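Vanadium-dependent bromoperoxidase (Corallina officinalis, PDB 1QHB) catalyses the hydrogen peroxide-dependent bromination of organic substrates, using a bound vanadate ion in a twelve-subunit assembly that also needs calcium for stability. Local coordinates at residues Gly129-Leu134 / Ala390-Arg395; Gln140-Pro145 / Leu560-Gln565; Gly412-Asn417 / Asp432-Glu437; Glu161-Ala166 / Phe465-Ala470. All blocks are in the same frame, centred on the assembly; numbering follows the deposited sequence.

Interaction 1: residues Gly129-Leu134 / Ala390-Arg395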
# COMPACT_ATOMS: atom_id res chain seq x y z
N GLY A 129 26.24 11.21 -18.76
CA GLY A 129 26.04 11.32 -17.34
C GLY A 129 24.58 11.38 -16.96
O GLY A 129 24.27 11.36 -15.76
N LEU A 130 23.66 11.38 -17.92
CA LEU A 130 22.24 11.39 -17.66
C LEU A 130 21.75 9.97 -17.70
O LEU A 130 20.62 9.72 -17.33
CB LEU A 130 21.47 12.17 -18.72
CG LEU A 130 21.84 13.66 -18.83
CD1 LEU A 130 20.93 14.32 -19.87
CD2 LEU A 130 21.64 14.44 -17.54
N THR A 131 22.53 9.02 -18.17
CA THR A 131 22.08 7.65 -18.34
C THR A 131 22.03 6.88 -17.02
O THR A 131 22.96 7.00 -16.25
CB THR A 131 23.13 6.94 -19.25
OG1 THR A 131 23.21 7.70 -20.47
CG2 THR A 131 22.64 5.55 -19.59
N PHE A 132 21.00 6.13 -16.75
CA PHE A 132 20.89 5.31 -15.57
C PHE A 132 21.60 3.99 -15.80
O PHE A 132 22.14 3.71 -16.88
CB PHE A 132 19.40 4.99 -15.32
CG PHE A 132 18.59 6.23 -14.99
CD1 PHE A 132 18.68 6.83 -13.75
CD2 PHE A 132 17.74 6.78 -15.94
CE1 PHE A 132 17.95 7.97 -13.43
CE2 PHE A 132 16.98 7.90 -15.62
CZ PHE A 132 17.07 8.49 -14.39
N ASP A 133 21.58 3.10 -14.83
CA ASP A 133 22.25 1.83 -14.97
C ASP A 133 21.49 0.87 -14.04
O ASP A 133 21.04 1.32 -13.00
CB ASP A 133 23.72 1.82 -14.53
CG ASP A 133 24.49 0.72 -15.27
OD1 ASP A 133 24.46 -0.42 -14.82
OD2 ASP A 133 25.08 1.00 -16.35
N LEU A 134 21.47 -0.40 -14.40
CA LEU A 134 20.83 -1.43 -13.64
C LEU A 134 21.63 -1.87 -12.42
O LEU A 134 21.09 -2.54 -11.51
CB LEU A 134 20.50 -2.62 -14.58
CG LEU A 134 19.53 -2.33 -15.72
CD1 LEU A 134 19.15 -3.63 -16.43
CD2 LEU A 134 18.26 -1.59 -15.29
N ALA A 390 31.52 3.04 -14.40
CA ALA A 390 32.45 4.10 -13.98
C ALA A 390 32.51 5.26 -14.95
O ALA A 390 32.59 6.41 -14.55
CB ALA A 390 33.85 3.48 -13.82
N LEU A 391 32.40 4.96 -16.27
CA LEU A 391 32.47 6.02 -17.27
C LEU A 391 31.25 6.93 -17.17
O LEU A 391 31.39 8.16 -17.32
CB LEU A 391 32.60 5.50 -18.71
CG LEU A 391 33.93 4.87 -19.09
CD1 LEU A 391 33.78 4.08 -20.39
CD2 LEU A 391 34.93 6.01 -19.21
N LYS A 392 30.09 6.38 -16.87
CA LYS A 392 28.89 7.18 -16.73
C LYS A 392 29.08 8.17 -15.60
O LYS A 392 28.80 9.36 -15.81
CB LYS A 392 27.61 6.37 -16.51
CG LYS A 392 27.07 5.67 -17.77
CD LYS A 392 26.01 4.65 -17.37
CE LYS A 392 25.77 3.64 -18.49
NZ LYS A 392 24.51 2.89 -18.15
N ALA A 393 29.67 7.74 -14.49
CA ALA A 393 29.93 8.67 -13.39
C ALA A 393 30.93 9.74 -13.78
O ALA A 393 30.72 10.93 -13.47
CB ALA A 393 30.48 7.92 -12.16
N VAL A 394 32.03 9.36 -14.47
CA VAL A 394 33.02 10.43 -14.78
C VAL A 394 32.50 11.35 -15.87
O VAL A 394 32.93 12.53 -15.87
CB VAL A 394 34.42 9.86 -15.11
CG1 VAL A 394 34.59 9.51 -16.57
CG2 VAL A 394 35.49 10.85 -14.71
N ARG A 395 31.60 10.92 -16.73
CA ARG A 395 31.03 11.83 -17.73
C ARG A 395 30.15 12.90 -17.09
O ARG A 395 30.09 14.04 -17.46
CB ARG A 395 30.25 11.02 -18.81
CG ARG A 395 31.20 10.25 -19.72
CD ARG A 395 31.72 11.12 -20.85
NE ARG A 395 33.03 10.63 -21.35
CZ ARG A 395 33.26 10.51 -22.66
NH1 ARG A 395 32.30 10.81 -23.55
NH2 ARG A 395 34.43 10.09 -23.11
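K392 reaches from helix 376-402 across to the loop at T131-D133, and its ammonium group makes both hydrogen bonds of the contact. The chain is stretched out beyond CG, which delivers NZ well away from the helix and lets it cross the T131 and D133 side chains at roughly right angles. K392 NZ lies 2.7 Å from D133 OD2, a salt bridge made on the anti side of the carboxylate and 23° out of its plane. The second bond runs from K392 NZ to F132 O at 2.8 Å, reached at a C=O...N angle of 146°. D133 can offer OD2 because its CG stands anti to the backbone N (chi1 -154°); its other oxygen, OD1, pairs with R389 one turn back on the same helix, so two cations probably share this aspartate. T131 CG2 is set across the end of the lysine, 3.6 Å from K392 NZ, while the threonine hydroxyl turns to N373 of a neighbouring subunit. At the start of the loop, G129 CA sits 3.7 Å from K392 O. A glycine suits this spot, since a CB here would come tight against the backbone carbon of R395. R395 brings CB to within 4.0 Å of G129 N and then bends away, its side chain ending about 3 Å from that of H478, an active-site residue by similarity, and about 5 Å from a bound phosphate. A long lysine thus pins an irregular loop to a core helix that, a little further on, supplies K398 to the vanadate pocket of this haloperoxidase.

Interaction 2: residues Gln140-Pro145 / Leu560-Gln565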
# COMPACT_ATOMS: atom_id res chain seq x y z
N GLN A 140 25.01 10.12 -10.92
CA GLN A 140 24.99 11.41 -10.27
C GLN A 140 25.01 11.37 -8.76
O GLN A 140 24.87 12.38 -8.07
CB GLN A 140 23.74 12.18 -10.78
CG GLN A 140 23.59 12.16 -12.26
CD GLN A 140 22.56 13.15 -12.82
OE1 GLN A 140 21.97 13.87 -12.01
NE2 GLN A 140 22.35 13.10 -14.15
N SER A 141 25.13 10.16 -8.20
CA SER A 141 25.05 10.03 -6.74
C SER A 141 26.41 10.19 -6.11
O SER A 141 26.47 10.31 -4.91
CB SER A 141 24.40 8.69 -6.35
OG SER A 141 25.28 7.60 -6.65
N VAL A 142 27.48 10.18 -6.90
CA VAL A 142 28.83 10.28 -6.35
C VAL A 142 29.44 11.59 -6.84
O VAL A 142 28.81 12.27 -7.66
CB VAL A 142 29.71 9.07 -6.71
CG1 VAL A 142 29.23 7.78 -6.02
CG2 VAL A 142 29.74 8.88 -8.21
N ALA A 143 30.57 11.99 -6.25
CA ALA A 143 31.17 13.27 -6.57
C ALA A 143 32.69 13.29 -6.61
O ALA A 143 33.38 12.53 -5.91
CB ALA A 143 30.80 14.21 -5.38
N MET A 144 33.23 14.23 -7.33
CA MET A 144 34.68 14.50 -7.33
C MET A 144 34.80 15.91 -6.74
O MET A 144 33.89 16.73 -6.90
CB MET A 144 35.26 14.44 -8.72
CG MET A 144 35.38 13.04 -9.31
SD MET A 144 35.93 13.07 -11.04
CE MET A 144 37.55 13.82 -10.87
N PRO A 145 35.79 16.21 -5.94
CA PRO A 145 35.93 17.53 -5.35
C PRO A 145 36.30 18.57 -6.40
O PRO A 145 36.69 18.27 -7.53
CB PRO A 145 37.04 17.33 -4.33
CG PRO A 145 37.87 16.18 -4.85
CD PRO A 145 36.90 15.27 -5.59
N LEU A 560 40.72 8.03 -9.92
CA LEU A 560 41.01 6.71 -9.38
C LEU A 560 40.10 6.50 -8.14
O LEU A 560 39.49 5.44 -8.08
CB LEU A 560 42.50 6.59 -8.98
CG LEU A 560 43.40 6.52 -10.24
CD1 LEU A 560 44.84 6.84 -9.89
CD2 LEU A 560 43.29 5.12 -10.81
N LEU A 561 40.02 7.48 -7.24
CA LEU A 561 39.14 7.26 -6.09
C LEU A 561 37.67 7.08 -6.49
O LEU A 561 36.99 6.25 -5.87
CB LEU A 561 39.21 8.45 -5.11
CG LEU A 561 40.61 8.77 -4.58
CD1 LEU A 561 40.50 9.87 -3.50
CD2 LEU A 561 41.28 7.56 -4.02
N LEU A 562 37.21 7.79 -7.51
CA LEU A 562 35.81 7.66 -7.92
C LEU A 562 35.52 6.28 -8.48
O LEU A 562 34.45 5.71 -8.13
CB LEU A 562 35.44 8.74 -8.94
CG LEU A 562 34.05 8.75 -9.56
CD1 LEU A 562 33.05 9.22 -8.49
CD2 LEU A 562 33.89 9.64 -10.79
N GLY A 563 36.46 5.71 -9.25
CA GLY A 563 36.20 4.41 -9.84
C GLY A 563 36.20 3.34 -8.77
O GLY A 563 35.51 2.30 -8.87
N GLU A 564 37.03 3.54 -7.77
CA GLU A 564 37.08 2.62 -6.63
C GLU A 564 35.70 2.55 -5.98
O GLU A 564 35.23 1.45 -5.65
CB GLU A 564 38.07 3.12 -5.57
CG GLU A 564 38.14 2.19 -4.36
CD GLU A 564 39.19 2.62 -3.37
OE1 GLU A 564 39.13 3.78 -2.91
OE2 GLU A 564 40.06 1.82 -3.03
N GLN A 565 35.04 3.70 -5.75
CA GLN A 565 33.72 3.72 -5.13
C GLN A 565 32.66 3.00 -5.98
O GLN A 565 31.67 2.43 -5.48
CB GLN A 565 33.19 5.17 -4.97
CG GLN A 565 33.93 6.03 -3.95
CD GLN A 565 33.61 7.51 -4.03
OE1 GLN A 565 32.47 7.96 -3.99
NE2 GLN A 565 34.67 8.35 -4.13
O HOH W 1 31.43 10.78 -3.83
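V142-M144 runs as an extended, irregular piece of loop past helix 553-574, coming closest where M144 CA and L562 CA are 7.0 Å apart. L562 fills the interval with its fork. A chi1 of 177° swings that fork away from the backbone N and out toward the loop, where it gives one methyl to each of two residues. L562 CD1 presses on V142 CG2 at 3.3 Å, tighter than usual for two carbons, with the two side chains at an oblique angle. The M144 and L562 side chains cross at about a right angle, L562 CD2 lying 4.0 Å from M144 CG, with SD equally near; a flexible thioether fits such a bent path well. The other valine methyl, V142 CG1, slides past the end of Q565, 3.8 Å from Q565 OE1. That amide oxygen also takes part in a water bridge: a water accepts from A143 N at 2.8 Å and donates to Q565 OE1 at 3.0 Å, joining the loop backbone to the helix. Were L562 shortened to alanine, a gap would probably open between the helix and the loop, taking from V142 and M144 the methyls that each packs on. Around this junction, A393 of helix 376-402 touches both V142 and L562, so the loop lies across the groove between two helices, while P145 continues on to A209 of helix 208-213.

Interaction 3: residues Gly412-Asn417 / Asp432-Glu437; sequences GLISVN and DVLVEE
D432 opens the approach of helix 432-437 to helix 407-422, setting its carboxylate against the amide of N417. N417 ND2 donates to D432 OD1 at 2.9 Å, an almost straight bond (169° at the hydrogen) that meets the oxygen nearly end-on. The acceptor lies in the plane of the amide, yet the carboxylate is turned 66° away from that plane. The stronger partner of ND2 is F428 O in the connecting loop, so both amide hydrogens can be used and the group's rotation is fixed. Two residues on, L434 points inward and receives the end of I414: CD1 of the isoleucine touches L434 CG at 3.9 Å, the side chains crossing at about a right angle. The CG2 branch of I414 meets the next residue, V435, which passes I414 in the opposite sense with CG2 to CG2 at 4.0 Å. The same V435 CG2 lies 3.4 Å from N417 OD1, so this methyl fits between a hydrocarbon branch and an amide oxygen. Compact branched residues suit the close spot, where I414 CA and V435 CA are 6.0 Å apart. The exposed D432 makes the polar tie, and the buried L434 and V435 make the apolar packing. The segment axes approach to 9.7 Å and cross at -82°, the near-orthogonal packing of two successive helices joined by a loop, part of the mainly helical architecture of the vanadium haloperoxidases.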
# COMPACT_ATOMS: atom_id res chain seq x y z
N GLY A 412 47.98 27.12 -24.11
CA GLY A 412 47.56 28.18 -25.02
C GLY A 412 47.49 29.52 -24.28
O GLY A 412 47.85 30.58 -24.83
N LEU A 413 46.96 29.54 -23.05
CA LEU A 413 46.81 30.77 -22.29
C LEU A 413 48.16 31.32 -21.91
O LEU A 413 48.40 32.53 -21.89
CB LEU A 413 46.00 30.54 -20.99
CG LEU A 413 44.52 30.14 -21.14
CD1 LEU A 413 43.91 29.89 -19.76
CD2 LEU A 413 43.74 31.19 -21.92
N ILE A 414 49.07 30.48 -21.51
CA ILE A 414 50.44 30.81 -21.15
C ILE A 414 51.16 31.35 -22.38
O ILE A 414 51.81 32.38 -22.25
CB ILE A 414 51.13 29.52 -20.68
CG1 ILE A 414 50.54 29.12 -19.32
CG2 ILE A 414 52.64 29.69 -20.68
CD1 ILE A 414 51.08 27.80 -18.78
N SER A 415 51.07 30.68 -23.55
CA SER A 415 51.80 31.18 -24.70
C SER A 415 51.35 32.59 -25.10
O SER A 415 52.16 33.51 -25.31
CB SER A 415 51.64 30.22 -25.89
OG SER A 415 52.72 30.59 -26.78
N VAL A 416 50.04 32.80 -25.19
CA VAL A 416 49.49 34.12 -25.54
C VAL A 416 49.89 35.18 -24.53
O VAL A 416 50.32 36.26 -24.95
CB VAL A 416 47.97 34.03 -25.67
CG1 VAL A 416 47.30 35.39 -25.76
CG2 VAL A 416 47.67 33.18 -26.89
N ASN A 417 49.75 34.93 -23.22
CA ASN A 417 50.14 35.94 -22.23
C ASN A 417 51.61 36.31 -22.26
O ASN A 417 52.00 37.49 -22.11
CB ASN A 417 49.82 35.38 -20.85
CG ASN A 417 50.32 36.10 -19.62
OD1 ASN A 417 51.49 36.13 -19.23
ND2 ASN A 417 49.41 36.73 -18.88
N ASP A 432 49.30 35.49 -14.97
CA ASP A 432 50.61 36.15 -14.88
C ASP A 432 51.55 35.41 -13.94
O ASP A 432 52.75 35.26 -14.12
CB ASP A 432 50.44 37.57 -14.30
CG ASP A 432 50.05 38.60 -15.32
OD1 ASP A 432 49.94 38.30 -16.52
OD2 ASP A 432 49.85 39.76 -14.90
N VAL A 433 51.00 34.97 -12.81
CA VAL A 433 51.82 34.25 -11.83
C VAL A 433 52.21 32.87 -12.32
O VAL A 433 53.32 32.43 -12.10
CB VAL A 433 51.07 34.20 -10.51
CG1 VAL A 433 51.79 33.37 -9.46
CG2 VAL A 433 50.86 35.62 -10.01
N LEU A 434 51.32 32.22 -13.05
CA LEU A 434 51.62 30.91 -13.63
C LEU A 434 52.79 31.08 -14.60
O LEU A 434 53.79 30.37 -14.51
CB LEU A 434 50.33 30.39 -14.27
CG LEU A 434 50.30 29.16 -15.16
CD1 LEU A 434 50.78 27.90 -14.47
CD2 LEU A 434 48.87 28.92 -15.64
N VAL A 435 52.73 32.11 -15.46
CA VAL A 435 53.84 32.35 -16.39
C VAL A 435 55.12 32.73 -15.66
O VAL A 435 56.18 32.17 -15.97
CB VAL A 435 53.46 33.44 -17.42
CG1 VAL A 435 54.63 33.89 -18.26
CG2 VAL A 435 52.34 32.93 -18.31
N GLU A 436 55.05 33.60 -14.65
CA GLU A 436 56.28 34.00 -13.98
C GLU A 436 57.00 32.83 -13.32
O GLU A 436 58.23 32.71 -13.42
CB GLU A 436 55.96 35.08 -12.96
CG GLU A 436 57.16 35.51 -12.13
CD GLU A 436 56.69 36.30 -10.91
OE1 GLU A 436 56.03 37.35 -11.11
OE2 GLU A 436 56.95 35.86 -9.77
N GLU A 437 56.27 31.99 -12.60
CA GLU A 437 56.89 30.87 -11.91
C GLU A 437 57.42 29.77 -12.81
O GLU A 437 58.25 29.02 -12.27
CB GLU A 437 55.87 30.19 -10.98
CG GLU A 437 55.13 31.18 -10.13
CD GLU A 437 55.65 31.27 -8.72
OE1 GLU A 437 56.75 30.76 -8.44
OE2 GLU A 437 54.89 31.86 -7.92

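Interaction 4: residues Glu161-Ala166 / Phe465-Ala470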
# COMPACT_ATOMS: atom_id res chain seq x y z
N GLU A 161 55.04 20.15 -14.11
CA GLU A 161 55.27 18.72 -14.31
C GLU A 161 54.92 18.26 -15.70
O GLU A 161 55.65 17.41 -16.25
CB GLU A 161 54.48 17.94 -13.25
CG GLU A 161 54.49 16.43 -13.48
CD GLU A 161 53.76 15.73 -12.36
OE1 GLU A 161 52.55 16.02 -12.24
OE2 GLU A 161 54.40 14.92 -11.65
N LEU A 162 53.87 18.77 -16.33
CA LEU A 162 53.51 18.34 -17.69
C LEU A 162 54.47 18.86 -18.73
O LEU A 162 54.65 18.17 -19.77
CB LEU A 162 52.11 18.86 -18.09
CG LEU A 162 50.92 18.37 -17.29
CD1 LEU A 162 49.61 18.97 -17.77
CD2 LEU A 162 50.86 16.86 -17.32
N TYR A 163 54.98 20.09 -18.57
CA TYR A 163 55.96 20.60 -19.56
C TYR A 163 57.24 19.78 -19.48
O TYR A 163 57.86 19.40 -20.49
CB TYR A 163 56.31 22.05 -19.26
CG TYR A 163 55.40 23.09 -19.91
CD1 TYR A 163 55.43 23.33 -21.27
CD2 TYR A 163 54.60 23.89 -19.13
CE1 TYR A 163 54.63 24.28 -21.88
CE2 TYR A 163 53.80 24.86 -19.70
CZ TYR A 163 53.81 25.03 -21.06
OH TYR A 163 52.99 25.98 -21.60
N LEU A 164 57.68 19.38 -18.31
CA LEU A 164 58.89 18.58 -18.14
C LEU A 164 58.69 17.17 -18.67
O LEU A 164 59.63 16.60 -19.25
CB LEU A 164 59.37 18.55 -16.70
CG LEU A 164 59.88 19.94 -16.27
CD1 LEU A 164 59.83 20.06 -14.77
CD2 LEU A 164 61.33 20.15 -16.78
N MET A 165 57.46 16.64 -18.57
CA MET A 165 57.21 15.32 -19.12
C MET A 165 57.29 15.43 -20.64
O MET A 165 57.76 14.50 -21.25
CB MET A 165 55.83 14.78 -18.80
CG MET A 165 55.70 14.34 -17.35
SD MET A 165 53.94 14.06 -17.06
CE MET A 165 54.07 13.07 -15.57
N ALA A 166 56.78 16.52 -21.20
CA ALA A 166 56.85 16.69 -22.65
C ALA A 166 58.31 16.86 -23.10
O ALA A 166 58.67 16.31 -24.14
CB ALA A 166 56.06 17.92 -23.01
N PHE A 465 55.09 29.04 -26.60
CA PHE A 465 55.30 28.41 -25.29
C PHE A 465 54.25 27.31 -25.08
O PHE A 465 54.02 26.89 -23.96
CB PHE A 465 55.27 29.45 -24.17
CG PHE A 465 56.29 30.55 -24.43
CD1 PHE A 465 57.61 30.39 -24.05
CD2 PHE A 465 55.90 31.73 -25.03
CE1 PHE A 465 58.53 31.40 -24.29
CE2 PHE A 465 56.82 32.74 -25.26
CZ PHE A 465 58.15 32.57 -24.92
N LEU A 466 53.57 26.84 -26.14
CA LEU A 466 52.58 25.81 -26.06
C LEU A 466 53.13 24.50 -25.49
O LEU A 466 54.32 24.18 -25.59
CB LEU A 466 52.05 25.55 -27.47
CG LEU A 466 51.41 26.80 -28.10
CD1 LEU A 466 51.32 26.53 -29.59
CD2 LEU A 466 50.08 27.14 -27.45
N LEU A 467 52.21 23.72 -24.88
CA LEU A 467 52.64 22.42 -24.35
C LEU A 467 52.68 21.45 -25.52
O LEU A 467 51.68 21.22 -26.21
CB LEU A 467 51.61 22.01 -23.27
CG LEU A 467 51.74 20.58 -22.73
CD1 LEU A 467 52.90 20.44 -21.78
CD2 LEU A 467 50.50 20.18 -21.93
N PRO A 468 53.82 20.85 -25.81
CA PRO A 468 53.96 19.90 -26.89
C PRO A 468 53.04 18.71 -26.63
O PRO A 468 53.10 18.13 -25.55
CB PRO A 468 55.44 19.56 -26.95
CG PRO A 468 56.14 20.64 -26.16
CD PRO A 468 55.12 21.04 -25.09
N MET A 469 52.22 18.31 -27.62
CA MET A 469 51.34 17.17 -27.44
C MET A 469 51.95 15.91 -27.98
O MET A 469 52.61 15.93 -29.00
CB MET A 469 49.97 17.44 -28.09
CG MET A 469 49.32 18.71 -27.55
SD MET A 469 49.06 18.58 -25.74
CE MET A 469 47.71 17.53 -25.89
N ALA A 470 51.72 14.73 -27.39
CA ALA A 470 52.23 13.50 -28.00
C ALA A 470 51.30 13.06 -29.12
O ALA A 470 51.71 12.25 -29.97
CB ALA A 470 52.41 12.33 -27.06
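Y163 and L467 lie at the centre of a helix-to-loop packing within the helical fold of the haloperoxidase, where helix 153-167 is covered by the long connection between helices 439-456 and 484-499. The leucine places CD1 over one face of the tyrosine ring, 4.2 Å from its centroid and 25° off the ring normal, a CH-pi contact offset toward the rim. Because its chi1 is 171°, L467 sends CG to the side away from its own N and onto the helix, and L467 CD1 also rests 3.5 Å from L162 O and against L162 CB. The hydroxyl of Y163 fixes the far end: Y163 OH donates to F465 O at 2.7 Å, with the C=O...O angle a nearly straight 169°. This gives the carbonyl of the buried F465 a donor at the end of a long, rigid side chain. A phenylalanine in place of Y163 would probably keep the CH-pi contact with L467 but leave F465 O without this donor and the loop less firmly positioned. About one turn further along the helix, A166 is small enough to let P468 settle close, A166 CB to P468 CD 3.9 Å; the proline ring, which restrains phi, is consistent with the loop's extended course here. In the next shell, I441 and L442 of helix 439-456 pack on the tyrosine, and R169 donates to P468 O. N449 of helix 439-456 donates ND2 to L466 O, and that carbonyl oxygen lies in the plane of the Y163 ring, 3.7 Å from CE1 at its edge.

In the fold
The contacts form two pairs; interactions 1 and 2 lie on the opposite side of the chain's centre from interaction 4. Interactions 1 and 2 have centres about 11 Å apart and join through G129 O and Q140 NE2, 3.1 Å apart in a probable hydrogen bond. Interactions 3 and 4, centres about 14 Å apart, meet where S415 OG lies 2.8 Å from F465 N and where I414 CG2 touches Y163 OH at 3.8 Å. The vanadate pocket lies near residues of both pairs: the M144 side chain is about 7 Å from that of K398, and the L162 side chain about 6 Å from that of H551. Interaction 3 is remote from the annotated sites, about 35 Å from interaction 1, centre to centre.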